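PDB 4EBG: uncharacterized protein from Staphylococcus aureus subsp. aureus Mu50, which is of unknown function but is probably secreted and adopts a compact cystatin-like fold related to the NTF2 clan. Local coordinates for residues 7-12 / 63-68; 46-51 / 82-87; 15-20 / 25-30; 51-54 / 60-63. All blocks are in the same frame, centred on the assembly; numbering follows the deposited sequence. Where two conformers were deposited one is given.

Contact 1: residues 7-12 / 63-68; sequences DKVYKE and FAYEIK
The hydroxyl of Tyr65 is hydrogen-bonded to Gln13 OE1, one residue past Glu12 on helix 3-23, so the polar end of this ring is held by the same helix whose apolar side covers it. Within the two segments Val9 covers the ring most: its CG1 sits over one face, 3.7 Å from the centroid of the Tyr65 ring and displaced toward the rim at CD1, a CH-pi contact 16° from the ring normal. Because CG1 is anti to the backbone N (chi1 169°), the other branch is turned toward Ile67, two residues further along the strand, and Val9 CG2 meets Ile67 CD1 at 3.9 Å. Glu12 comes to the edge of the ring, its CG lying 4.0 Å from Tyr65 CE2 near the ring plane, while a bend at chi2 takes the carboxylate away from the strand. In this cystatin-like fold the long N-terminal helix lies across the antiparallel sheet, here at 124° to strand 60-68, the axes of the two short segments approaching to 9.9 Å. Ile47 and Ile49 of strand 46-52 and Ala72 of strand 71-74 also pack on Val9. Lys8 NZ forms a salt bridge with Asp5 and hydrogen-bonds Gly70 O.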
loop_
_atom_site.group_PDB
_atom_site.type_symbol
_atom_site.label_atom_id
_atom_site.label_comp_id
_atom_site.label_asym_id
_atom_site.label_seq_id
_atom_site.Cartn_x
_atom_site.Cartn_y
_atom_site.Cartn_z
ATOM N N ASP B 7 19.921 -1.177 -4.698
ATOM C CA ASP B 7 19.347 -2.354 -4.106
ATOM C C ASP B 7 18.436 -1.999 -2.907
ATOM O O ASP B 7 17.400 -2.600 -2.715
ATOM C CB ASP B 7 20.485 -3.277 -3.610
ATOM C CG ASP B 7 21.182 -4.062 -4.733
ATOM O OD1 ASP B 7 20.635 -4.155 -5.838
ATOM O OD2 ASP B 7 22.283 -4.620 -4.483
ATOM N N LYS B 8 18.862 -1.042 -2.086
ATOM C CA LYS B 8 18.065 -0.562 -0.979
ATOM C C LYS B 8 16.736 -0.003 -1.461
ATOM O O LYS B 8 15.723 -0.201 -0.806
ATOM C CB LYS B 8 18.810 0.486 -0.147
ATOM C CG LYS B 8 20.062 -0.044 0.568
ATOM C CD LYS B 8 20.771 1.045 1.318
ATOM C CE LYS B 8 22.100 0.588 1.936
ATOM N NZ LYS B 8 22.973 1.757 2.301
ATOM N N VAL B 9 16.790 0.772 -2.532
ATOM C CA VAL B 9 15.578 1.362 -3.119
ATOM C C VAL B 9 14.605 0.278 -3.561
ATOM O O VAL B 9 13.413 0.319 -3.205
ATOM C CB VAL B 9 15.931 2.361 -4.267
ATOM C CG1 VAL B 9 14.680 2.750 -5.023
ATOM C CG2 VAL B 9 16.617 3.612 -3.679
ATOM N N TYR B 10 15.076 -0.707 -4.331
ATOM C CA TYR B 10 14.176 -1.742 -4.809
ATOM C C TYR B 10 13.680 -2.604 -3.637
ATOM O O TYR B 10 12.514 -3.014 -3.670
ATOM C CB TYR B 10 14.811 -2.591 -5.931
ATOM C CG TYR B 10 14.714 -1.880 -7.273
ATOM C CD1 TYR B 10 13.604 -1.985 -8.041
ATOM C CD2 TYR B 10 15.713 -1.024 -7.709
ATOM C CE1 TYR B 10 13.476 -1.281 -9.222
ATOM C CE2 TYR B 10 15.594 -0.316 -8.888
ATOM C CZ TYR B 10 14.479 -0.433 -9.632
ATOM O OH TYR B 10 14.299 0.272 -10.781
ATOM N N LYS B 11 14.503 -2.815 -2.626
ATOM C CA LYS B 11 14.010 -3.578 -1.471
ATOM C C LYS B 11 12.863 -2.835 -0.810
ATOM O O LYS B 11 11.829 -3.416 -0.449
ATOM C CB LYS B 11 15.153 -3.810 -0.503
ATOM C CG LYS B 11 14.694 -4.508 0.774
ATOM C CD LYS B 11 15.895 -4.938 1.651
ATOM C CE LYS B 11 15.460 -5.497 2.981
ATOM N NZ LYS B 11 15.045 -4.445 3.934
ATOM N N GLU B 12 13.037 -1.525 -0.606
ATOM C CA GLU B 12 12.034 -0.726 0.057
ATOM C C GLU B 12 10.761 -0.690 -0.809
ATOM O O GLU B 12 9.669 -0.796 -0.280
ATOM C CB GLU B 12 12.571 0.679 0.331
ATOM C CG GLU B 12 11.615 1.554 1.056
ATOM C CD GLU B 12 11.334 1.138 2.476
ATOM O OE1 GLU B 12 12.105 0.340 3.053
ATOM O OE2 GLU B 12 10.331 1.663 3.020
ATOM N N PHE B 63 8.819 7.003 -8.926
ATOM C CA PHE B 63 8.973 7.327 -7.524
ATOM C C PHE B 63 10.374 7.840 -7.264
ATOM O O PHE B 63 11.343 7.309 -7.829
ATOM C CB PHE B 63 8.770 6.092 -6.651
ATOM C CG PHE B 63 7.413 5.485 -6.798
ATOM C CD1 PHE B 63 6.290 6.040 -6.152
ATOM C CD2 PHE B 63 7.235 4.383 -7.599
ATOM C CE1 PHE B 63 5.046 5.494 -6.321
ATOM C CE2 PHE B 63 5.994 3.862 -7.774
ATOM C CZ PHE B 63 4.904 4.373 -7.093
ATOM N N ALA B 64 10.474 8.918 -6.493
ATOM C CA ALA B 64 11.741 9.449 -6.082
ATOM C C ALA B 64 12.087 9.022 -4.665
ATOM O O ALA B 64 11.245 9.125 -3.760
ATOM C CB ALA B 64 11.748 10.987 -6.171
ATOM N N TYR B 65 13.320 8.574 -4.463
ATOM C CA TYR B 65 13.841 8.208 -3.168
ATOM C C TYR B 65 15.012 9.109 -2.842
ATOM O O TYR B 65 15.806 9.494 -3.732
ATOM C CB TYR B 65 14.338 6.736 -3.167
ATOM C CG TYR B 65 13.243 5.719 -3.177
ATOM C CD1 TYR B 65 12.515 5.458 -4.301
ATOM C CD2 TYR B 65 12.941 5.012 -2.047
ATOM C CE1 TYR B 65 11.495 4.535 -4.293
ATOM C CE2 TYR B 65 11.927 4.061 -2.034
ATOM C CZ TYR B 65 11.223 3.830 -3.138
ATOM O OH TYR B 65 10.218 2.882 -3.075
ATOM N N GLU B 66 15.173 9.334 -1.552
ATOM C CA GLU B 66 16.416 9.938 -1.056
ATOM C C GLU B 66 17.166 8.892 -0.273
ATOM O O GLU B 66 16.558 8.035 0.393
ATOM C CB GLU B 66 16.101 11.103 -0.138
ATOM C CG GLU B 66 15.495 12.246 -0.862
ATOM C CD GLU B 66 15.347 13.446 0.003
ATOM O OE1 GLU B 66 16.345 14.185 0.175
ATOM O OE2 GLU B 66 14.230 13.615 0.515
ATOM N N ILE B 67 18.488 8.952 -0.353
ATOM C CA ILE B 67 19.327 8.088 0.436
ATOM C C ILE B 67 19.827 8.991 1.553
ATOM O O ILE B 67 20.550 9.962 1.308
ATOM C CB ILE B 67 20.518 7.537 -0.340
ATOM C CG1 ILE B 67 20.066 6.733 -1.569
ATOM C CG2 ILE B 67 21.305 6.654 0.540
ATOM C CD1 ILE B 67 19.085 5.544 -1.302
ATOM N N LYS B 68 19.355 8.716 2.765
ATOM C CA LYS B 68 19.737 9.492 3.930
ATOM C C LYS B 68 20.131 8.548 5.055
ATOM O O LYS B 68 19.439 7.598 5.372
ATOM C CB LYS B 68 18.621 10.429 4.375
ATOM C CG LYS B 68 18.535 11.729 3.611
ATOM C CD LYS B 68 17.523 12.657 4.276
ATOM C CE LYS B 68 16.875 13.590 3.278
ATOM N NZ LYS B 68 15.496 13.981 3.699
#

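Contact 2: residues 46-51 / 82-87; sequences VIVIGI and KYMKDH
Val46 and Tyr83 come from opposite directions, the valine from the sheet and the tyrosine from helix 80-86, and overlap off-centre. Val46 CG1 lies over one face of the Tyr83 ring, 4.0 Å from its centroid and 21° off the normal, while Val46 CG2 lies beside the hydroxyl, 3.5 Å from Tyr83 OH. The opposite face is taken by His87, whose ND1 stands above the ring centre. That imidazole is held in place by a hydrogen bond from His87 ND1 to Tyr83 O, 2.8 Å long and nearly straight at 164°. Further along the strand, Val48 CG1 touches the selenium of Met84, modelled as selenomethionine, at 3.9 Å, the two side chains slanting across one another. Tyr41 of strand 37-41 packs edge-to-face with Tyr83 and also touches Met84. The short helix 80-86 thereby covers the face of the sheet that carries Val46 and Val48, whereas Ile47 and Ile49 point to the other face. On its outer side Asp86 OD2 takes Lys82 NZ and OD1 takes Lys85 NZ. No hydrogen bond joins the two segments, which implies that dispersion and close shape hold helix to sheet, while the side-chain polar bonds described here stay within 82-87.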
loop_
_atom_site.group_PDB
_atom_site.type_symbol
_atom_site.label_atom_id
_atom_site.label_comp_id
_atom_site.label_asym_id
_atom_site.label_seq_id
_atom_site.Cartn_x
_atom_site.Cartn_y
_atom_site.Cartn_z
ATOM N N VAL B 46 19.758 11.214 -4.578
ATOM C CA VAL B 46 18.375 11.016 -5.080
ATOM C C VAL B 46 18.381 9.914 -6.145
ATOM O O VAL B 46 19.197 9.939 -7.073
ATOM C CB VAL B 46 17.751 12.339 -5.678
ATOM C CG1 VAL B 46 16.365 12.097 -6.290
ATOM C CG2 VAL B 46 17.769 13.436 -4.581
ATOM N N ILE B 47 17.489 8.941 -6.019
ATOM C CA ILE B 47 17.333 7.878 -6.976
ATOM C C ILE B 47 15.878 7.831 -7.400
ATOM O O ILE B 47 14.995 7.803 -6.569
ATOM C CB ILE B 47 17.809 6.524 -6.366
ATOM C CG1 ILE B 47 19.273 6.640 -5.922
ATOM C CG2 ILE B 47 17.600 5.380 -7.348
ATOM C CD1 ILE B 47 19.845 5.321 -5.304
ATOM N N VAL B 48 15.621 7.854 -8.712
ATOM C CA VAL B 48 14.292 7.828 -9.286
ATOM C C VAL B 48 14.144 6.530 -10.013
ATOM O O VAL B 48 14.973 6.185 -10.867
ATOM C CB VAL B 48 14.046 9.039 -10.211
ATOM C CG1 VAL B 48 12.631 8.916 -10.780
ATOM C CG2 VAL B 48 14.208 10.363 -9.512
ATOM N N ILE B 49 13.063 5.794 -9.708
ATOM C CA ILE B 49 12.748 4.566 -10.363
ATOM C C ILE B 49 11.409 4.659 -11.051
ATOM O O ILE B 49 10.512 5.327 -10.575
ATOM C CB ILE B 49 12.828 3.325 -9.435
ATOM C CG1 ILE B 49 11.770 3.387 -8.348
ATOM C CG2 ILE B 49 14.265 3.198 -8.893
ATOM C CD1 ILE B 49 11.751 2.105 -7.462
ATOM N N GLY B 50 11.282 3.947 -12.155
ATOM C CA GLY B 50 10.052 3.786 -12.885
ATOM C C GLY B 50 9.764 2.292 -12.954
ATOM O O GLY B 50 10.563 1.528 -13.464
ATOM N N ILE B 51 8.571 1.892 -12.495
ATOM C CA ILE B 51 8.288 0.501 -12.297
ATOM C C ILE B 51 6.886 0.159 -12.780
ATOM O O ILE B 51 6.007 1.016 -12.871
ATOM C CB ILE B 51 8.417 0.118 -10.788
ATOM C CG1 ILE B 51 7.334 0.753 -9.927
ATOM C CG2 ILE B 51 9.799 0.393 -10.257
ATOM C CD1 ILE B 51 7.176 0.221 -8.558
ATOM N N LYS B 82 9.500 15.654 -13.117
ATOM C CA LYS B 82 10.154 16.915 -13.163
ATOM C C LYS B 82 11.627 16.757 -12.773
ATOM O O LYS B 82 12.518 17.393 -13.343
ATOM C CB LYS B 82 9.468 17.902 -12.234
ATOM C CG LYS B 82 10.114 19.251 -12.197
ATOM C CD LYS B 82 9.447 20.204 -11.215
ATOM C CE LYS B 82 10.136 21.578 -11.218
ATOM N NZ LYS B 82 10.424 22.143 -12.603
ATOM N N TYR B 83 11.890 15.923 -11.776
ATOM C CA TYR B 83 13.248 15.789 -11.294
ATOM C C TYR B 83 14.132 15.284 -12.424
ATOM O O TYR B 83 15.272 15.731 -12.612
ATOM C CB TYR B 83 13.319 14.853 -10.071
ATOM C CG TYR B 83 14.559 15.073 -9.275
ATOM C CD1 TYR B 83 15.768 14.462 -9.617
ATOM C CD2 TYR B 83 14.542 15.938 -8.205
ATOM C CE1 TYR B 83 16.928 14.718 -8.909
ATOM C CE2 TYR B 83 15.726 16.175 -7.459
ATOM C CZ TYR B 83 16.917 15.592 -7.833
ATOM O OH TYR B 83 18.087 15.829 -7.175
HETATM N N MSE B 84 13.658 14.272 -13.143
HETATM C CA MSE B 84 14.483 13.700 -14.236
HETATM C C MSE B 84 14.717 14.699 -15.355
HETATM O O MSE B 84 15.751 14.735 -15.975
HETATM C CB MSE B 84 13.827 12.445 -14.790
HETATM C CG MSE B 84 13.739 11.291 -13.807
HETATM SE SE MSE B 84 12.983 9.685 -14.579
HETATM C CE MSE B 84 11.249 10.250 -14.698
ATOM N N LYS B 85 13.718 15.505 -15.617
ATOM C CA LYS B 85 13.794 16.553 -16.649
ATOM C C LYS B 85 14.862 17.580 -16.354
ATOM O O LYS B 85 15.548 18.097 -17.221
ATOM C CB LYS B 85 12.386 17.218 -16.786
ATOM C CG LYS B 85 12.396 18.403 -17.717
ATOM C CD LYS B 85 10.998 18.934 -17.930
ATOM C CE LYS B 85 10.333 19.481 -16.716
ATOM N NZ LYS B 85 10.924 20.756 -16.235
ATOM N N ASP B 86 14.923 17.902 -15.077
ATOM C CA ASP B 86 15.650 19.074 -14.597
ATOM C C ASP B 86 17.072 18.804 -14.192
ATOM O O ASP B 86 17.804 19.760 -13.936
ATOM C CB ASP B 86 14.914 19.714 -13.424
ATOM C CG ASP B 86 13.668 20.429 -13.818
ATOM O OD1 ASP B 86 13.341 20.484 -15.026
ATOM O OD2 ASP B 86 12.978 20.935 -12.892
ATOM N N HIS B 87 17.492 17.526 -14.105
ATOM C CA HIS B 87 18.834 17.187 -13.588
ATOM C C HIS B 87 19.548 16.210 -14.516
ATOM O O HIS B 87 18.885 15.398 -15.165
ATOM C CB HIS B 87 18.723 16.551 -12.196
ATOM C CG HIS B 87 18.082 17.420 -11.153
ATOM N ND1 HIS B 87 16.722 17.472 -10.984
ATOM C CD2 HIS B 87 18.602 18.289 -10.267
ATOM C CE1 HIS B 87 16.433 18.329 -10.032
ATOM N NE2 HIS B 87 17.555 18.822 -9.573
#

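Contact 3: residues 15-20 / 25-30; sequences QMNKIA and NTIKTD. With PO4 (phosphate ion), chain D.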
loop_
_atom_site.group_PDB
_atom_site.type_symbol
_atom_site.label_atom_id
_atom_site.label_comp_id
_atom_site.label_asym_id
_atom_site.label_seq_id
_atom_site.Cartn_x
_atom_site.Cartn_y
_atom_site.Cartn_z
ATOM N N GLN B 15 8.954 -3.935 -0.366
ATOM C CA GLN B 15 8.379 -4.040 0.966
ATOM C C GLN B 15 7.099 -3.248 1.023
ATOM O O GLN B 15 6.071 -3.721 1.536
ATOM C CB GLN B 15 9.371 -3.561 2.027
ATOM C CG GLN B 15 10.490 -4.559 2.323
ATOM C CD GLN B 15 11.516 -4.019 3.287
ATOM O OE1 GLN B 15 11.833 -2.837 3.269
ATOM N NE2 GLN B 15 12.052 -4.886 4.121
HETATM N N MSE B 16 7.124 -2.004 0.552
HETATM C CA MSE B 16 5.902 -1.198 0.557
HETATM C C MSE B 16 4.827 -1.760 -0.349
HETATM O O MSE B 16 3.676 -1.786 -0.005
HETATM C CB MSE B 16 6.229 0.241 0.157
HETATM C CG MSE B 16 7.076 0.970 1.212
HETATM SE SE MSE B 16 7.259 2.839 0.846
HETATM C CE MSE B 16 8.191 2.601 -0.748
ATOM N N ASN B 17 5.231 -2.264 -1.524
ATOM C CA ASN B 17 4.222 -2.809 -2.446
ATOM C C ASN B 17 3.579 -4.052 -1.842
ATOM O O ASN B 17 2.406 -4.277 -2.074
ATOM C CB ASN B 17 4.810 -3.174 -3.817
ATOM C CG ASN B 17 5.081 -1.984 -4.700
ATOM O OD1 ASN B 17 5.113 -0.827 -4.270
ATOM N ND2 ASN B 17 5.270 -2.280 -5.989
ATOM N N LYS B 18 4.348 -4.837 -1.093
ATOM C CA LYS B 18 3.798 -6.047 -0.482
ATOM C C LYS B 18 2.695 -5.667 0.504
ATOM O O LYS B 18 1.633 -6.279 0.531
ATOM C CB LYS B 18 4.863 -6.865 0.233
ATOM C CG LYS B 18 4.282 -8.056 0.996
ATOM C CD LYS B 18 5.238 -8.553 2.064
ATOM C CE LYS B 18 4.514 -8.781 3.398
ATOM N NZ LYS B 18 4.523 -7.593 4.323
ATOM N N ILE B 19 2.928 -4.640 1.315
ATOM C CA ILE B 19 1.929 -4.204 2.294
ATOM C C ILE B 19 0.729 -3.615 1.513
ATOM O O ILE B 19 -0.446 -3.916 1.815
ATOM C CB ILE B 19 2.560 -3.197 3.306
ATOM C CG1 ILE B 19 3.657 -3.875 4.129
ATOM C CG2 ILE B 19 1.501 -2.657 4.249
ATOM C CD1 ILE B 19 4.486 -2.938 4.964
ATOM N N ALA B 20 1.024 -2.757 0.537
ATOM C CA ALA B 20 -0.034 -2.176 -0.268
ATOM C C ALA B 20 -0.929 -3.219 -0.905
ATOM O O ALA B 20 -2.138 -3.023 -0.996
ATOM C CB ALA B 20 0.572 -1.186 -1.310
ATOM N N ASN B 25 -5.067 -5.363 -4.212
ATOM C CA ASN B 25 -4.374 -6.570 -4.658
ATOM C C ASN B 25 -3.913 -6.586 -6.112
ATOM O O ASN B 25 -3.327 -7.564 -6.557
ATOM C CB ASN B 25 -5.160 -7.837 -4.283
ATOM C CG ASN B 25 -6.447 -7.986 -5.049
ATOM O OD1 ASN B 25 -6.719 -7.252 -5.992
ATOM N ND2 ASN B 25 -7.261 -8.979 -4.643
ATOM N N THR B 26 -4.128 -5.502 -6.843
ATOM C CA THR B 26 -3.550 -5.390 -8.183
ATOM C C THR B 26 -2.113 -4.873 -8.185
ATOM O O THR B 26 -1.460 -4.856 -9.239
ATOM C CB THR B 26 -4.381 -4.496 -9.080
ATOM O OG1 THR B 26 -4.400 -3.186 -8.533
ATOM C CG2 THR B 26 -5.802 -5.013 -9.248
ATOM N N ILE B 27 -1.615 -4.472 -7.043
ATOM C CA ILE B 27 -0.231 -4.013 -6.914
ATOM C C ILE B 27 0.759 -5.164 -7.057
ATOM O O ILE B 27 0.619 -6.200 -6.444
ATOM C CB ILE B 27 -0.020 -3.213 -5.580
ATOM C CG1 ILE B 27 -0.796 -1.897 -5.659
ATOM C CG2 ILE B 27 1.450 -2.935 -5.287
ATOM C CD1 ILE B 27 -0.807 -1.078 -4.388
ATOM N N LYS B 28 1.745 -4.935 -7.921
ATOM C CA LYS B 28 2.799 -5.895 -8.198
ATOM C C LYS B 28 3.826 -5.925 -7.095
ATOM O O LYS B 28 4.337 -4.888 -6.684
ATOM C CB LYS B 28 3.435 -5.594 -9.573
ATOM C CG LYS B 28 4.480 -6.539 -10.079
ATOM C CD LYS B 28 4.863 -6.248 -11.530
ATOM C CE LYS B 28 6.066 -7.101 -11.982
ATOM N NZ LYS B 28 5.618 -8.535 -12.052
ATOM N N THR B 29 4.210 -7.141 -6.661
ATOM C CA THR B 29 5.101 -7.333 -5.502
ATOM C C THR B 29 6.474 -7.961 -5.750
ATOM O O THR B 29 7.210 -8.249 -4.813
ATOM C CB THR B 29 4.362 -8.101 -4.408
ATOM O OG1 THR B 29 4.081 -9.402 -4.906
ATOM C CG2 THR B 29 3.039 -7.401 -4.034
ATOM N N ASP B 30 6.816 -8.105 -7.023
ATOM C CA ASP B 30 8.072 -8.694 -7.491
ATOM C C ASP B 30 8.713 -7.768 -8.503
ATOM O O ASP B 30 8.985 -8.133 -9.662
ATOM C CB ASP B 30 7.890 -10.131 -8.029
ATOM C CG ASP B 30 6.941 -10.242 -9.184
ATOM O OD1 ASP B 30 6.045 -9.383 -9.415
ATOM O OD2 ASP B 30 7.078 -11.284 -9.895
HETATM P P PO4 D . 7.265 -10.683 -14.651
HETATM O O1 PO4 D . 6.646 -9.787 -15.727
HETATM O O2 PO4 D . 8.377 -11.356 -15.352
HETATM O O3 PO4 D . 7.691 -9.770 -13.512
HETATM O O4 PO4 D . 6.138 -11.669 -14.236
#
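A loop folded back on its own helix forms this contact: after helix 3-23 of the cystatin-like fold, residues 27-29 run beside Asn17 and Ala20. Asn17 ND2 donates to Lys28 O at 2.9 Å, meeting the carbonyl almost head-on (C=O...N angle 172°) with the acceptor tilted 16° from the amide plane. Asn17 OD1 is in turn hydrogen-bonded to Gln13, so both ends of the buried amide are engaged and its rotation is fixed. Ile27 divides its branches between two helix residues. With chi1 at -68°, Ile27 CG2 is placed anti to the backbone N and lies 3.7 Å from Asn17 CB, and CD1 presses on Ala20 CB at 3.4 Å, tighter than usual for two carbons. Thr29 CG2 rests nearer the surface, 3.7 Å from Asn17 O. The helix also serves the dimer, with Ile19 and Ala20 packing on Ile19 and Ala20 of the second subunit. The Lys28 side chain leaves away from the helix and enters a phosphate site shared with Lys32, the ion being probably from the crystallisation liquor. Lys28 NZ hydrogen-bonds phosphate O3 at 2.8 Å and forms a salt bridge with Asp30 OD1, also 2.8 Å, which it meets from above the carboxylate plane.

Contact 4: residues 51-54 / 60-63; sequences IQLY and MYYF
The Tyr61 ring is packed over one face by Leu53 CD2 and Tyr54 CE2, and Ile51 O lies at its edge. Tyr54 points its own edge at that face in a T-shaped stack, with centroids 5.1 Å apart, planes at 80°, and Tyr54 CE2 3.5 Å from Tyr61 CZ. A face of the Tyr54 ring is covered by Leu53 CG, so the leucine fills the corner between the two tyrosines. Phe63 receives Leu53 CD2 at its edge, 4.1 Å from CZ, and Ile51 CD1 comes within 3.9 Å of Phe63 CE2. Ile51 reaches this ring with CG1 lodged between the backbone N and the carbonyl carbon (chi1 68°). In the backbone, the hairpin of strands 46-52 and 60-68 has a hydrogen-bonded antiparallel pair at Ile51 and Tyr61: Ile51 N to Tyr61 O is 2.9 Å and Tyr61 N to Ile51 O 2.8 Å. Past Ile51 an inverse gamma turn centred on Gln52 bends the chain from the strand. Tyr61 OH bonds Arg57 in the connecting loop, and Tyr54 packs on Gln24 of the second subunit. Backbone bonds thus set the register of the hairpin, while aromatic and aliphatic packing holds the segments together where their backbones part.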
loop_
_atom_site.group_PDB
_atom_site.type_symbol
_atom_site.label_atom_id
_atom_site.label_comp_id
_atom_site.label_asym_id
_atom_site.label_seq_id
_atom_site.Cartn_x
_atom_site.Cartn_y
_atom_site.Cartn_z
ATOM N N ILE B 51 8.571 1.892 -12.495
ATOM C CA ILE B 51 8.288 0.501 -12.297
ATOM C C ILE B 51 6.886 0.159 -12.780
ATOM O O ILE B 51 6.007 1.016 -12.871
ATOM C CB ILE B 51 8.417 0.118 -10.788
ATOM C CG1 ILE B 51 7.334 0.753 -9.927
ATOM C CG2 ILE B 51 9.799 0.393 -10.257
ATOM C CD1 ILE B 51 7.176 0.221 -8.558
ATOM N N GLN B 52 6.682 -1.122 -13.021
ATOM C CA GLN B 52 5.343 -1.645 -13.312
ATOM C C GLN B 52 4.585 -1.849 -11.997
ATOM O O GLN B 52 4.654 -2.877 -11.364
ATOM C CB GLN B 52 5.397 -2.964 -14.082
ATOM C CG GLN B 52 4.002 -3.420 -14.543
ATOM C CD GLN B 52 3.968 -4.878 -15.002
ATOM O OE1 GLN B 52 4.988 -5.569 -15.139
ATOM N NE2 GLN B 52 2.795 -5.366 -15.172
ATOM N N LEU B 53 3.903 -0.807 -11.525
ATOM C CA LEU B 53 3.297 -0.812 -10.199
ATOM C C LEU B 53 2.151 -1.797 -10.117
ATOM O O LEU B 53 1.906 -2.342 -9.061
ATOM C CB LEU B 53 2.810 0.599 -9.880
ATOM C CG LEU B 53 2.098 0.842 -8.565
ATOM C CD1 LEU B 53 3.011 0.453 -7.341
ATOM C CD2 LEU B 53 1.669 2.325 -8.484
ATOM N N TYR B 54 1.427 -1.957 -11.210
ATOM C CA TYR B 54 0.249 -2.811 -11.244
ATOM C C TYR B 54 0.464 -4.037 -12.090
ATOM O O TYR B 54 0.980 -3.961 -13.197
ATOM C CB TYR B 54 -0.930 -2.012 -11.724
ATOM C CG TYR B 54 -1.249 -0.808 -10.893
ATOM C CD1 TYR B 54 -1.897 -0.945 -9.671
ATOM C CD2 TYR B 54 -0.904 0.470 -11.322
ATOM C CE1 TYR B 54 -2.214 0.174 -8.920
ATOM C CE2 TYR B 54 -1.207 1.587 -10.580
ATOM C CZ TYR B 54 -1.846 1.427 -9.370
ATOM O OH TYR B 54 -2.131 2.553 -8.635
HETATM N N MSE B 60 4.376 2.509 -16.699
HETATM C CA MSE B 60 5.444 2.777 -15.722
HETATM C C MSE B 60 4.976 3.885 -14.783
HETATM O O MSE B 60 4.502 4.923 -15.230
HETATM C CB MSE B 60 6.757 3.262 -16.375
HETATM C CG MSE B 60 7.608 2.259 -17.173
HETATM SE SE MSE B 60 8.315 0.773 -16.141
HETATM C CE MSE B 60 6.841 -0.488 -16.412
ATOM N N TYR B 61 5.216 3.677 -13.497
ATOM C CA TYR B 61 4.951 4.650 -12.455
ATOM C C TYR B 61 6.272 4.997 -11.797
ATOM O O TYR B 61 7.053 4.102 -11.460
ATOM C CB TYR B 61 3.961 4.095 -11.437
ATOM C CG TYR B 61 2.606 3.897 -12.028
ATOM C CD1 TYR B 61 2.293 2.795 -12.820
ATOM C CD2 TYR B 61 1.624 4.813 -11.794
ATOM C CE1 TYR B 61 1.050 2.610 -13.376
ATOM C CE2 TYR B 61 0.334 4.627 -12.342
ATOM C CZ TYR B 61 0.089 3.516 -13.131
ATOM O OH TYR B 61 -1.160 3.311 -13.669
ATOM N N TYR B 62 6.529 6.299 -11.585
ATOM C CA TYR B 62 7.813 6.775 -11.103
ATOM C C TYR B 62 7.728 7.201 -9.640
ATOM O O TYR B 62 6.710 7.771 -9.191
ATOM C CB TYR B 62 8.306 7.912 -12.001
ATOM C CG TYR B 62 8.817 7.380 -13.342
ATOM C CD1 TYR B 62 7.962 7.121 -14.383
ATOM C CD2 TYR B 62 10.174 7.155 -13.537
ATOM C CE1 TYR B 62 8.442 6.622 -15.600
ATOM C CE2 TYR B 62 10.658 6.691 -14.715
ATOM C CZ TYR B 62 9.778 6.410 -15.757
ATOM O OH TYR B 62 10.291 5.878 -16.941
ATOM N N PHE B 63 8.819 7.003 -8.926
ATOM C CA PHE B 63 8.973 7.327 -7.524
ATOM C C PHE B 63 10.374 7.840 -7.264
ATOM O O PHE B 63 11.343 7.309 -7.829
ATOM C CB PHE B 63 8.770 6.092 -6.651
ATOM C CG PHE B 63 7.413 5.485 -6.798
ATOM C CD1 PHE B 63 6.290 6.040 -6.152
ATOM C CD2 PHE B 63 7.235 4.383 -7.599
ATOM C CE1 PHE B 63 5.046 5.494 -6.321
ATOM C CE2 PHE B 63 5.994 3.862 -7.774
ATOM C CZ PHE B 63 4.904 4.373 -7.093
#

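Contacts 1 and 2 cover opposite faces of one antiparallel sheet, helix 3-23 on one and helix 80-86 on the other; both are mainly apolar and lack hydrogen bonds across their segments. Contact 4 joins two neighbouring strands of that sheet where the chain turns out of it, and has paired backbone bonds. These three centres lie about 7 to 9 Å from the chain's centre, mixing buried and partly exposed residues. Contact 3, about 13 Å out, includes exposed ones and combines a hydrogen bond from a buried side-chain amide with surface charge. It shares helix 3-23 with contact 1. Contacts 1, 3 and 4 reach the second subunit, 1 and 4 both through Phe63; contact 2 does not.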